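Local coordinates for uncharacterized protein (PDB 4EZI) that is of unknown function but has the alpha/beta-hydrolase fold and may act as a lipase, at residues D117-G120 with E125-L128; Y48-P53 with T58-L63; A324-A329 with V340-V345; L310-T315 with H331-Y336. All coordinates share one frame; numbering follows the deposited sequence. Where two conformers were deposited one is given.

Interaction 1: residues D117-G120 with E125-L128; sequences DYLG and ELTL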
loop_
_atom_site.group_PDB
_atom_site.type_symbol
_atom_site.label_atom_id
_atom_site.label_comp_id
_atom_site.label_asym_id
_atom_site.label_seq_id
_atom_site.Cartn_x
_atom_site.Cartn_y
_atom_site.Cartn_z
ATOM N N ASP A 117 1.021 9.285 0.600
ATOM C CA ASP A 117 2.446 8.996 0.599
ATOM C C ASP A 117 2.877 8.036 1.695
ATOM O O ASP A 117 3.870 7.327 1.540
ATOM C CB ASP A 117 3.285 10.284 0.732
ATOM C CG ASP A 117 3.213 11.195 -0.462
ATOM O OD1 ASP A 117 2.825 10.761 -1.567
ATOM O OD2 ASP A 117 3.593 12.375 -0.300
ATOM N N TYR A 118 2.152 8.072 2.806
ATOM C CA TYR A 118 2.439 7.410 4.101
ATOM C C TYR A 118 3.338 8.291 4.982
ATOM O O TYR A 118 4.060 9.173 4.522
ATOM C CB TYR A 118 3.104 6.042 4.002
ATOM C CG TYR A 118 2.404 4.977 3.217
ATOM C CD1 TYR A 118 1.036 4.887 3.132
ATOM C CD2 TYR A 118 3.154 3.985 2.614
ATOM C CE1 TYR A 118 0.428 3.857 2.424
ATOM C CE2 TYR A 118 2.555 2.947 1.938
ATOM C CZ TYR A 118 1.182 2.874 1.826
ATOM O OH TYR A 118 0.580 1.817 1.159
ATOM N N LEU A 119 3.278 8.036 6.277
ATOM C CA LEU A 119 4.149 8.704 7.237
ATOM C C LEU A 119 5.611 8.413 6.954
ATOM O O LEU A 119 5.986 7.331 6.483
ATOM C CB LEU A 119 3.802 8.259 8.652
ATOM C CG LEU A 119 2.388 8.566 9.128
ATOM C CD1 LEU A 119 2.263 8.159 10.602
ATOM C CD2 LEU A 119 2.003 10.019 8.917
ATOM N N GLY A 120 6.457 9.397 7.256
ATOM C CA GLY A 120 7.883 9.282 7.063
ATOM C C GLY A 120 8.351 9.461 5.633
ATOM O O GLY A 120 9.549 9.358 5.364
ATOM N N GLU A 125 7.158 15.122 8.300
ATOM C CA GLU A 125 8.368 15.448 9.031
ATOM C C GLU A 125 8.950 14.283 9.834
ATOM O O GLU A 125 10.099 14.365 10.257
ATOM C CB GLU A 125 8.120 16.646 9.949
ATOM C CG GLU A 125 7.275 16.323 11.135
ATOM C CD GLU A 125 7.210 17.450 12.155
ATOM O OE1 GLU A 125 8.168 18.254 12.254
ATOM O OE2 GLU A 125 6.201 17.505 12.885
ATOM N N LEU A 126 8.187 13.213 10.068
ATOM C CA LEU A 126 8.778 12.055 10.727
ATOM C C LEU A 126 9.913 11.552 9.849
ATOM O O LEU A 126 9.813 11.533 8.618
ATOM C CB LEU A 126 7.758 10.948 10.985
ATOM C CG LEU A 126 6.571 11.306 11.870
ATOM C CD1 LEU A 126 5.499 10.224 11.894
ATOM C CD2 LEU A 126 7.010 11.630 13.282
ATOM N N THR A 127 10.991 11.120 10.489
ATOM C CA THR A 127 12.223 10.835 9.773
ATOM C C THR A 127 12.260 9.461 9.106
ATOM O O THR A 127 13.089 9.225 8.267
ATOM C CB THR A 127 13.452 10.996 10.684
ATOM O OG1 THR A 127 13.332 10.103 11.782
ATOM C CG2 THR A 127 13.559 12.431 11.184
ATOM N N LEU A 128 11.350 8.577 9.493
ATOM C CA LEU A 128 11.388 7.173 9.056
ATOM C C LEU A 128 9.965 6.691 8.840
ATOM O O LEU A 128 9.088 6.922 9.660
ATOM C CB LEU A 128 12.051 6.314 10.140
ATOM C CG LEU A 128 12.235 4.842 9.820
ATOM C CD1 LEU A 128 13.091 4.622 8.581
ATOM C CD2 LEU A 128 12.864 4.180 11.056
HETATM O O HOH W 1 12.205 8.791 5.084
#
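Gly120 and Leu126 meet where the loop after strand 112-116 folds back on itself, and the tight part of the contact is backbone. The CA of Gly120 sits 3.3 Å from the carbonyl O of Leu126 as a CA-H...O contact, nearly straight at 163°, and the same CA is 3.7 Å from Leu128 O. Glycine suits this close backbone approach, and its positive phi of 78° is one that it adopts easily.

Beside this, the apolar part is a looser touch between methyl groups: Leu119 CD1 and Leu126 CD1 are 4.1 Å apart, the two side chains running alongside each other. Both leucines also rest on Thr58 of strand 57-67, so branched apolar residues suit a loop lying against the sheet. The wetter side is at Gly120 O, which accepts a 2.7 Å hydrogen bond from a water; that water also donates weakly to the carbonyl O of Thr127, a residue exposed to solvent.

Leu126 O also accepts a hydrogen bond from Arg87, and Leu128 O one from Tyr232 of helix 218-233. The two segments thus meet without a direct conventional hydrogen bond, through a CA-H...O contact, one methyl touch and a water link that is weak on one arm.

Interaction 2: residues Y48-P53 with T58-L63; sequences YKTQSP and TIASGL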
loop_
_atom_site.group_PDB
_atom_site.type_symbol
_atom_site.label_atom_id
_atom_site.label_comp_id
_atom_site.label_asym_id
_atom_site.label_seq_id
_atom_site.Cartn_x
_atom_site.Cartn_y
_atom_site.Cartn_z
ATOM N N TYR A 48 -2.230 17.024 5.079
ATOM C CA TYR A 48 -3.375 16.753 5.926
ATOM C C TYR A 48 -2.940 16.293 7.309
ATOM O O TYR A 48 -1.843 15.759 7.515
ATOM C CB TYR A 48 -4.298 15.721 5.257
ATOM C CG TYR A 48 -3.694 14.340 5.148
ATOM C CD1 TYR A 48 -2.821 14.009 4.109
ATOM C CD2 TYR A 48 -3.961 13.360 6.114
ATOM C CE1 TYR A 48 -2.273 12.755 4.011
ATOM C CE2 TYR A 48 -3.395 12.103 6.026
ATOM C CZ TYR A 48 -2.579 11.783 4.959
ATOM O OH TYR A 48 -2.005 10.532 4.852
ATOM N N LYS A 49 -3.850 16.465 8.258
ATOM C CA LYS A 49 -3.637 16.076 9.659
ATOM C C LYS A 49 -3.896 14.598 9.877
ATOM O O LYS A 49 -4.920 14.065 9.458
ATOM C CB LYS A 49 -4.591 16.837 10.580
ATOM C CG LYS A 49 -4.409 18.314 10.562
ATOM C CD LYS A 49 -5.410 18.987 11.509
ATOM C CE LYS A 49 -5.152 20.471 11.577
ATOM N NZ LYS A 49 -6.128 21.108 12.508
ATOM N N THR A 50 -2.987 13.967 10.602
ATOM C CA THR A 50 -3.174 12.575 10.983
ATOM C C THR A 50 -2.355 12.291 12.246
ATOM O O THR A 50 -1.676 13.164 12.759
ATOM C CB THR A 50 -2.841 11.653 9.784
ATOM O OG1 THR A 50 -3.338 10.335 10.000
ATOM C CG2 THR A 50 -1.343 11.622 9.467
ATOM N N GLN A 51 -2.420 11.071 12.768
ATOM C CA GLN A 51 -1.703 10.729 14.004
ATOM C C GLN A 51 -0.417 9.954 13.740
ATOM O O GLN A 51 -0.357 9.060 12.897
ATOM C CB GLN A 51 -2.601 9.907 14.922
ATOM C CG GLN A 51 -3.809 10.661 15.450
ATOM C CD GLN A 51 -3.415 11.822 16.340
ATOM O OE1 GLN A 51 -3.594 12.996 15.986
ATOM N NE2 GLN A 51 -2.859 11.503 17.490
ATOM N N SER A 52 0.606 10.263 14.511
ATOM C CA SER A 52 1.888 9.558 14.415
ATOM C C SER A 52 1.809 8.223 15.166
ATOM O O SER A 52 0.862 7.976 15.895
ATOM C CB SER A 52 2.976 10.400 15.045
ATOM O OG SER A 52 2.784 10.495 16.447
ATOM N N PRO A 53 2.846 7.369 15.061
ATOM C CA PRO A 53 2.873 6.135 15.847
ATOM C C PRO A 53 2.769 6.370 17.356
ATOM O O PRO A 53 2.252 5.514 18.045
ATOM C CB PRO A 53 4.218 5.494 15.457
ATOM C CG PRO A 53 4.456 5.967 14.050
ATOM C CD PRO A 53 3.969 7.400 14.087
ATOM N N THR A 58 0.572 14.865 13.295
ATOM C CA THR A 58 1.614 14.984 12.281
ATOM C C THR A 58 0.945 15.331 10.949
ATOM O O THR A 58 -0.211 14.966 10.745
ATOM C CB THR A 58 2.451 13.684 12.206
ATOM O OG1 THR A 58 3.599 13.901 11.390
ATOM C CG2 THR A 58 1.652 12.515 11.666
ATOM N N ILE A 59 1.657 16.065 10.099
ATOM C CA ILE A 59 1.097 16.540 8.828
ATOM C C ILE A 59 1.710 15.702 7.708
ATOM O O ILE A 59 2.914 15.728 7.483
ATOM C CB ILE A 59 1.345 18.066 8.595
ATOM C CG1 ILE A 59 0.820 18.894 9.764
ATOM C CG2 ILE A 59 0.735 18.484 7.274
ATOM C CD1 ILE A 59 -0.600 18.681 10.135
ATOM N N ALA A 60 0.862 14.944 7.029
ATOM C CA ALA A 60 1.284 14.012 5.994
ATOM C C ALA A 60 0.849 14.517 4.611
ATOM O O ALA A 60 0.118 15.496 4.507
ATOM C CB ALA A 60 0.688 12.615 6.299
ATOM N N SER A 61 1.337 13.859 3.560
ATOM C CA SER A 61 1.106 14.307 2.185
ATOM C C SER A 61 0.586 13.198 1.288
ATOM O O SER A 61 0.691 12.011 1.624
ATOM C CB SER A 61 2.399 14.920 1.621
ATOM O OG SER A 61 3.515 14.041 1.710
ATOM N N GLY A 62 0.067 13.565 0.129
ATOM C CA GLY A 62 -0.335 12.628 -0.887
ATOM C C GLY A 62 -0.831 13.346 -2.114
ATOM O O GLY A 62 -0.797 14.597 -2.172
ATOM N N LEU A 63 -1.250 12.575 -3.111
ATOM C CA LEU A 63 -1.703 13.062 -4.396
ATOM C C LEU A 63 -3.198 12.846 -4.561
ATOM O O LEU A 63 -3.724 11.785 -4.224
ATOM C CB LEU A 63 -0.992 12.294 -5.507
ATOM C CG LEU A 63 -1.125 12.862 -6.927
ATOM C CD1 LEU A 63 -0.369 14.190 -7.079
ATOM C CD2 LEU A 63 -0.628 11.855 -7.941
HETATM O O HOH W 2 0.521 10.182 3.760
#
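Tyr48 and Ala60, like Thr50 and Thr58, are joined by reciprocal backbone hydrogen bonds, four in all. Tyr48 N reaches Ala60 O at 2.9 Å, and Ala60 N returns a bond to Tyr48 O that lies in the carbonyl plane. Thr50 N meets Thr58 O almost end-on, with a C=O...N angle of 173°, while Thr58 N binds Thr50 O. Between these two hydrogen-bonded pairs lies the non-hydrogen-bonded pair Lys49-Ile59, where Ile59 CA makes a CA-H...O contact of 3.3 Å with Tyr48 O.

This is the antiparallel beta hairpin of strands 41-51 and 57-67, close to one edge of the central sheet of the alpha/beta-hydrolase fold.

Apolar contacts differ on its two faces. On the face shared by Tyr48, Thr50, Thr58 and Ala60, the Ala60 methyl sits over the tyrosine ring in a CH-pi contact, its CB 4.0 Å from the ring centroid. With chi1 at 68°, CG of Tyr48 stands between its own backbone N and carbonyl carbon, which swings the ring across toward Ala60; a residue as small as alanine lets it lie there. Thr50 CG2 and Thr58 CG2 touch side by side, 3.8 Å apart. On the other face the Lys49 methylenes run beside Ile59, Lys49 CG to Ile59 CD1 at 3.9 Å, leaving the amine beyond the apolar patch.

Polar ends turn to other parts of the chain: Thr50 OG1 bonds Asp143 of helix 134-154, and Thr58 OG1 bonds Asn124. A water bridges Tyr48 OH and Ser61 O, 2.8 Å from each.

Interaction 3: residues A324-A329 with V340-V345; sequences AGAEMA and VWIKSV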
loop_
_atom_site.group_PDB
_atom_site.type_symbol
_atom_site.label_atom_id
_atom_site.label_comp_id
_atom_site.label_asym_id
_atom_site.label_seq_id
_atom_site.Cartn_x
_atom_site.Cartn_y
_atom_site.Cartn_z
ATOM N N ALA A 324 0.605 -18.695 -0.230
ATOM C CA ALA A 324 -0.090 -19.462 0.805
ATOM C C ALA A 324 -0.764 -18.555 1.832
ATOM O O ALA A 324 -1.788 -18.914 2.406
ATOM C CB ALA A 324 0.852 -20.454 1.490
ATOM N N GLY A 325 -0.186 -17.389 2.096
ATOM C CA GLY A 325 -0.830 -16.445 2.996
ATOM C C GLY A 325 -2.149 -15.918 2.427
ATOM O O GLY A 325 -3.140 -15.791 3.135
ATOM N N ALA A 326 -2.166 -15.646 1.129
ATOM C CA ALA A 326 -3.402 -15.185 0.472
ATOM C C ALA A 326 -4.477 -16.270 0.552
ATOM O O ALA A 326 -5.651 -15.980 0.813
ATOM C CB ALA A 326 -3.135 -14.791 -0.973
ATOM N N GLU A 327 -4.081 -17.520 0.357
ATOM C CA GLU A 327 -5.027 -18.636 0.419
ATOM C C GLU A 327 -5.617 -18.767 1.820
ATOM O O GLU A 327 -6.834 -18.922 2.006
ATOM C CB GLU A 327 -4.355 -19.926 -0.041
ATOM C CG GLU A 327 -4.036 -19.913 -1.514
ATOM C CD GLU A 327 -3.194 -21.074 -1.998
ATOM O OE1 GLU A 327 -2.270 -21.488 -1.255
ATOM O OE2 GLU A 327 -3.423 -21.518 -3.149
HETATM N N MSE A 328 -4.765 -18.641 2.826
HETATM C CA MSE A 328 -5.189 -18.661 4.229
HETATM C C MSE A 328 -6.163 -17.520 4.523
HETATM O O MSE A 328 -7.221 -17.710 5.129
HETATM C CB MSE A 328 -3.959 -18.537 5.123
HETATM C CG MSE A 328 -4.268 -18.301 6.584
HETATM SE SE MSE A 328 -2.634 -17.828 7.500
HETATM C CE MSE A 328 -2.447 -16.010 6.805
ATOM N N ALA A 329 -5.830 -16.307 4.070
ATOM C CA ALA A 329 -6.690 -15.141 4.292
ATOM C C ALA A 329 -8.040 -15.331 3.597
ATOM O O ALA A 329 -9.085 -14.990 4.165
ATOM C CB ALA A 329 -6.010 -13.873 3.795
ATOM N N VAL A 340 -16.358 -12.730 -1.595
ATOM C CA VAL A 340 -14.907 -12.814 -1.384
ATOM C C VAL A 340 -14.373 -13.772 -2.434
ATOM O O VAL A 340 -14.903 -14.898 -2.583
ATOM C CB VAL A 340 -14.557 -13.351 0.034
ATOM C CG1 VAL A 340 -13.022 -13.482 0.208
ATOM C CG2 VAL A 340 -15.155 -12.476 1.115
ATOM N N TRP A 341 -13.357 -13.321 -3.159
ATOM C CA TRP A 341 -12.736 -14.107 -4.207
ATOM C C TRP A 341 -11.221 -14.030 -4.085
ATOM O O TRP A 341 -10.679 -13.085 -3.525
ATOM C CB TRP A 341 -13.188 -13.607 -5.580
ATOM C CG TRP A 341 -14.679 -13.672 -5.781
ATOM C CD1 TRP A 341 -15.393 -14.730 -6.253
ATOM C CD2 TRP A 341 -15.626 -12.656 -5.459
ATOM N NE1 TRP A 341 -16.730 -14.419 -6.273
ATOM C CE2 TRP A 341 -16.904 -13.147 -5.803
ATOM C CE3 TRP A 341 -15.524 -11.364 -4.947
ATOM C CZ2 TRP A 341 -18.059 -12.409 -5.616
ATOM C CZ3 TRP A 341 -16.676 -10.631 -4.763
ATOM C CH2 TRP A 341 -17.936 -11.148 -5.114
ATOM N N ILE A 342 -10.568 -15.026 -4.661
ATOM C CA ILE A 342 -9.116 -15.079 -4.748
ATOM C C ILE A 342 -8.747 -15.364 -6.206
ATOM O O ILE A 342 -9.402 -16.153 -6.893
ATOM C CB ILE A 342 -8.503 -16.144 -3.782
ATOM C CG1 ILE A 342 -6.980 -16.035 -3.792
ATOM C CG2 ILE A 342 -8.990 -17.587 -4.086
ATOM C CD1 ILE A 342 -6.313 -16.909 -2.720
ATOM N N LYS A 343 -7.714 -14.672 -6.688
ATOM C CA LYS A 343 -7.267 -14.801 -8.059
ATOM C C LYS A 343 -5.748 -14.739 -8.136
ATOM O O LYS A 343 -5.130 -13.839 -7.564
ATOM C CB LYS A 343 -7.858 -13.661 -8.905
ATOM C CG LYS A 343 -7.310 -13.517 -10.293
ATOM C CD LYS A 343 -7.727 -14.616 -11.217
ATOM C CE LYS A 343 -7.231 -14.307 -12.637
ATOM N NZ LYS A 343 -7.459 -15.434 -13.579
ATOM N N SER A 344 -5.190 -15.685 -8.873
ATOM C CA SER A 344 -3.785 -15.680 -9.271
ATOM C C SER A 344 -3.695 -15.348 -10.747
ATOM O O SER A 344 -4.371 -15.972 -11.585
ATOM C CB SER A 344 -3.134 -17.056 -9.042
ATOM O OG SER A 344 -1.826 -17.055 -9.575
ATOM N N VAL A 345 -2.831 -14.391 -11.076
ATOM C CA VAL A 345 -2.630 -13.982 -12.447
ATOM C C VAL A 345 -1.606 -14.844 -13.195
ATOM O O VAL A 345 -1.490 -14.711 -14.430
ATOM C CB VAL A 345 -2.217 -12.485 -12.563
ATOM C CG1 VAL A 345 -3.270 -11.618 -11.956
ATOM C CG2 VAL A 345 -0.849 -12.227 -11.929
#
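The 324-329 part of helix 323-334 lies over strand 340-344 with the CA atoms of Glu327 and Ile342 closest, 7.5 Å apart, and within the helix Ala329 N bonds Gly325 O. The two elements belong to a beta-alpha-beta unit of the alpha/beta-hydrolase fold, in which helix 323-334 leads from strand 310-314 to strand 340-344, the outermost strand at this end of the central sheet.

One side chain carries the contact. Ile342 points at the helix, and its long branch stands extended: CG1 is anti to the backbone N (chi1 -173°) and CD1 continues outward (chi2 172°), which carries the terminal methyl to the helix surface. There Ile342 CD1 lies against the backbone between Ala326 and Glu327, 3.8 Å from Glu327 CA. The Ala326 methyl borders it, with Ala326 CB 4.2 Å from Ile342 CD1, a side chain short enough to let the isoleucine reach the helix backbone.

Glu327 flanks the same methyl with the aliphatic part of its chain, Glu327 CG lying 4.0 Å from Ile342 CD1. The two side chains cross obliquely, so glutamate contributes a methylene to the packing while its carboxylate end leads away from the isoleucine. This suits a partly exposed position at the margin of the interface.

No hydrogen bond joins the two segments here. Tyr323 and Tyr330 of the same helix also touch Ile342, and Ala326 packs on Tyr201 of a loop. The nearest approach of all is between Ile342 CD1 and the carbonyl O of Ala326, at 3.7 Å.

Interaction 4: residues L310-T315 with H331-Y336; sequences LLLVGT and HSFRKY
Leu310 and Phe333 make the main apolar contact, a methyl set over an aromatic face. CD2 of Leu310 is 3.8 Å from the centroid of the Phe333 ring and only 14° off the ring normal, a clear CH-pi arrangement. The ring atom nearest to Leu310 CD2 is Phe333 CD2, at 3.7 Å. The leucine's CG is anti to the backbone N (chi1 176°), which directs the branched end away from the strand to the ring, and the two side chains cross at about a right angle.

Leu312, two residues along the strand and pointing to the same side, meets the ring differently: Leu312 CD1 lies at the edge, near the ring plane, 4.3 Å from Phe333 CD2. A flat, wide phenylalanine can thus serve two leucines at once, one by its face and one by its rim. Phe304 adds an edge-to-face contact with the same ring.

The polar interactions lie within 331-336, near the C-terminal part of the helix. Ser332 O accepts from both Lys335 N and Lys335 NZ, the latter at 2.9 Å, and the two donors come from opposite faces of the carbonyl plane. The lysine end also forms a salt bridge with Asp303, which probably helps hold the chain curled back.

Apolar strand residues packed against the following helix are characteristic of a beta-alpha-beta crossover, here strand 310-314, helix 323-334 and the neighbouring parallel strand 340-344 of the alpha/beta-hydrolase sheet.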
loop_
_atom_site.group_PDB
_atom_site.type_symbol
_atom_site.label_atom_id
_atom_site.label_comp_id
_atom_site.label_asym_id
_atom_site.label_seq_id
_atom_site.Cartn_x
_atom_site.Cartn_y
_atom_site.Cartn_z
ATOM N N LEU A 310 -14.720 -8.257 -1.944
ATOM C CA LEU A 310 -13.294 -8.342 -1.663
ATOM C C LEU A 310 -12.619 -9.335 -2.599
ATOM O O LEU A 310 -13.007 -10.504 -2.650
ATOM C CB LEU A 310 -13.086 -8.756 -0.205
ATOM C CG LEU A 310 -11.658 -9.001 0.272
ATOM C CD1 LEU A 310 -10.836 -7.718 0.203
ATOM C CD2 LEU A 310 -11.683 -9.572 1.690
ATOM N N LEU A 311 -11.579 -8.857 -3.280
ATOM C CA LEU A 311 -10.780 -9.666 -4.183
ATOM C C LEU A 311 -9.332 -9.692 -3.700
ATOM O O LEU A 311 -8.705 -8.659 -3.679
ATOM C CB LEU A 311 -10.815 -9.112 -5.613
ATOM C CG LEU A 311 -9.881 -9.791 -6.612
ATOM C CD1 LEU A 311 -10.243 -11.235 -6.823
ATOM C CD2 LEU A 311 -9.799 -9.050 -7.942
ATOM N N LEU A 312 -8.803 -10.860 -3.352
ATOM C CA LEU A 312 -7.397 -10.996 -3.003
ATOM C C LEU A 312 -6.700 -11.458 -4.276
ATOM O O LEU A 312 -6.893 -12.603 -4.704
ATOM C CB LEU A 312 -7.203 -12.021 -1.877
ATOM C CG LEU A 312 -8.101 -11.882 -0.651
ATOM C CD1 LEU A 312 -7.656 -12.917 0.408
ATOM C CD2 LEU A 312 -8.116 -10.434 -0.103
ATOM N N VAL A 313 -5.933 -10.578 -4.908
ATOM C CA VAL A 313 -5.351 -10.873 -6.211
ATOM C C VAL A 313 -3.820 -10.761 -6.168
ATOM O O VAL A 313 -3.276 -9.763 -5.702
ATOM C CB VAL A 313 -5.999 -10.008 -7.324
ATOM C CG1 VAL A 313 -6.022 -8.502 -6.970
ATOM C CG2 VAL A 313 -5.338 -10.271 -8.663
ATOM N N GLY A 314 -3.156 -11.786 -6.696
ATOM C CA GLY A 314 -1.711 -11.879 -6.656
ATOM C C GLY A 314 -1.207 -12.838 -7.700
ATOM O O GLY A 314 -1.863 -13.029 -8.735
ATOM N N THR A 315 -0.062 -13.456 -7.423
ATOM C CA THR A 315 0.574 -14.376 -8.335
ATOM C C THR A 315 1.167 -15.550 -7.564
ATOM O O THR A 315 1.896 -15.362 -6.585
ATOM C CB THR A 315 1.674 -13.726 -9.192
ATOM O OG1 THR A 315 2.345 -14.761 -9.937
ATOM C CG2 THR A 315 2.693 -12.896 -8.359
ATOM N N HIS A 331 -9.717 -18.125 2.940
ATOM C CA HIS A 331 -10.593 -19.010 3.703
ATOM C C HIS A 331 -11.076 -18.344 4.974
ATOM O O HIS A 331 -12.215 -18.546 5.383
ATOM C CB HIS A 331 -9.921 -20.344 3.985
ATOM C CG HIS A 331 -9.682 -21.141 2.747
ATOM N ND1 HIS A 331 -10.716 -21.578 1.940
ATOM C CD2 HIS A 331 -8.540 -21.560 2.155
ATOM C CE1 HIS A 331 -10.215 -22.234 0.910
ATOM N NE2 HIS A 331 -8.896 -22.232 1.013
ATOM N N SER A 332 -10.234 -17.558 5.610
ATOM C CA SER A 332 -10.643 -16.832 6.794
ATOM C C SER A 332 -11.781 -15.835 6.515
ATOM O O SER A 332 -12.781 -15.805 7.229
ATOM C CB SER A 332 -9.423 -16.159 7.439
ATOM O OG SER A 332 -9.770 -15.500 8.638
ATOM N N PHE A 333 -11.632 -15.032 5.465
ATOM C CA PHE A 333 -12.655 -14.064 5.140
ATOM C C PHE A 333 -13.967 -14.726 4.689
ATOM O O PHE A 333 -15.049 -14.192 4.915
ATOM C CB PHE A 333 -12.179 -13.128 4.036
ATOM C CG PHE A 333 -11.219 -12.050 4.500
ATOM C CD1 PHE A 333 -11.616 -11.128 5.456
ATOM C CD2 PHE A 333 -9.942 -11.943 3.952
ATOM C CE1 PHE A 333 -10.771 -10.108 5.860
ATOM C CE2 PHE A 333 -9.096 -10.903 4.362
ATOM C CZ PHE A 333 -9.510 -9.987 5.308
ATOM N N ARG A 334 -13.852 -15.867 4.022
ATOM C CA ARG A 334 -15.031 -16.616 3.579
ATOM C C ARG A 334 -15.912 -17.104 4.724
ATOM O O ARG A 334 -17.092 -17.396 4.487
ATOM C CB ARG A 334 -14.631 -17.793 2.693
ATOM C CG ARG A 334 -14.132 -17.391 1.322
ATOM C CD ARG A 334 -15.247 -17.018 0.371
ATOM N NE ARG A 334 -16.022 -18.193 -0.012
ATOM C CZ ARG A 334 -16.947 -18.194 -0.968
ATOM N NH1 ARG A 334 -17.203 -17.091 -1.665
ATOM N NH2 ARG A 334 -17.614 -19.302 -1.234
ATOM N N LYS A 335 -15.390 -17.163 5.957
ATOM C CA LYS A 335 -16.239 -17.478 7.124
ATOM C C LYS A 335 -17.341 -16.436 7.302
ATOM O O LYS A 335 -18.377 -16.728 7.887
ATOM C CB LYS A 335 -15.439 -17.528 8.426
ATOM C CG LYS A 335 -14.363 -18.572 8.522
ATOM C CD LYS A 335 -13.827 -18.704 9.966
ATOM C CE LYS A 335 -13.467 -17.374 10.666
ATOM N NZ LYS A 335 -12.379 -16.604 9.990
ATOM N N TYR A 336 -17.111 -15.214 6.818
ATOM C CA TYR A 336 -17.950 -14.057 7.117
ATOM C C TYR A 336 -18.797 -13.597 5.943
ATOM O O TYR A 336 -19.812 -12.928 6.150
ATOM C CB TYR A 336 -17.080 -12.873 7.539
ATOM C CG TYR A 336 -16.273 -13.124 8.767
ATOM C CD1 TYR A 336 -16.871 -13.202 10.011
ATOM C CD2 TYR A 336 -14.904 -13.318 8.690
ATOM C CE1 TYR A 336 -16.118 -13.452 11.152
ATOM C CE2 TYR A 336 -14.149 -13.556 9.808
ATOM C CZ TYR A 336 -14.757 -13.617 11.039
ATOM O OH TYR A 336 -14.027 -13.862 12.173
#

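Along the chain interaction 2 comes first, then interaction 1; then interaction 4 opens, and its segments alternate with those of interaction 3. The first two have centres 8 Å apart and touch directly: Asp117 OD2 lies 2.6 Å from Ser61 OG, a probable hydrogen bond, and Leu119 CD1 packs on Gln51 O. Interactions 3 and 4, with centres 5 Å apart, share helix 323-334 and use neighbouring strands, 310-314 and 340-344. The two groups lie on opposite sides of the chain's centre, their centres about 30 Å apart. Interactions 2, 3 and 4 all reach the central sheet, so together they mark regions toward the two ends of one alpha/beta-hydrolase sheet.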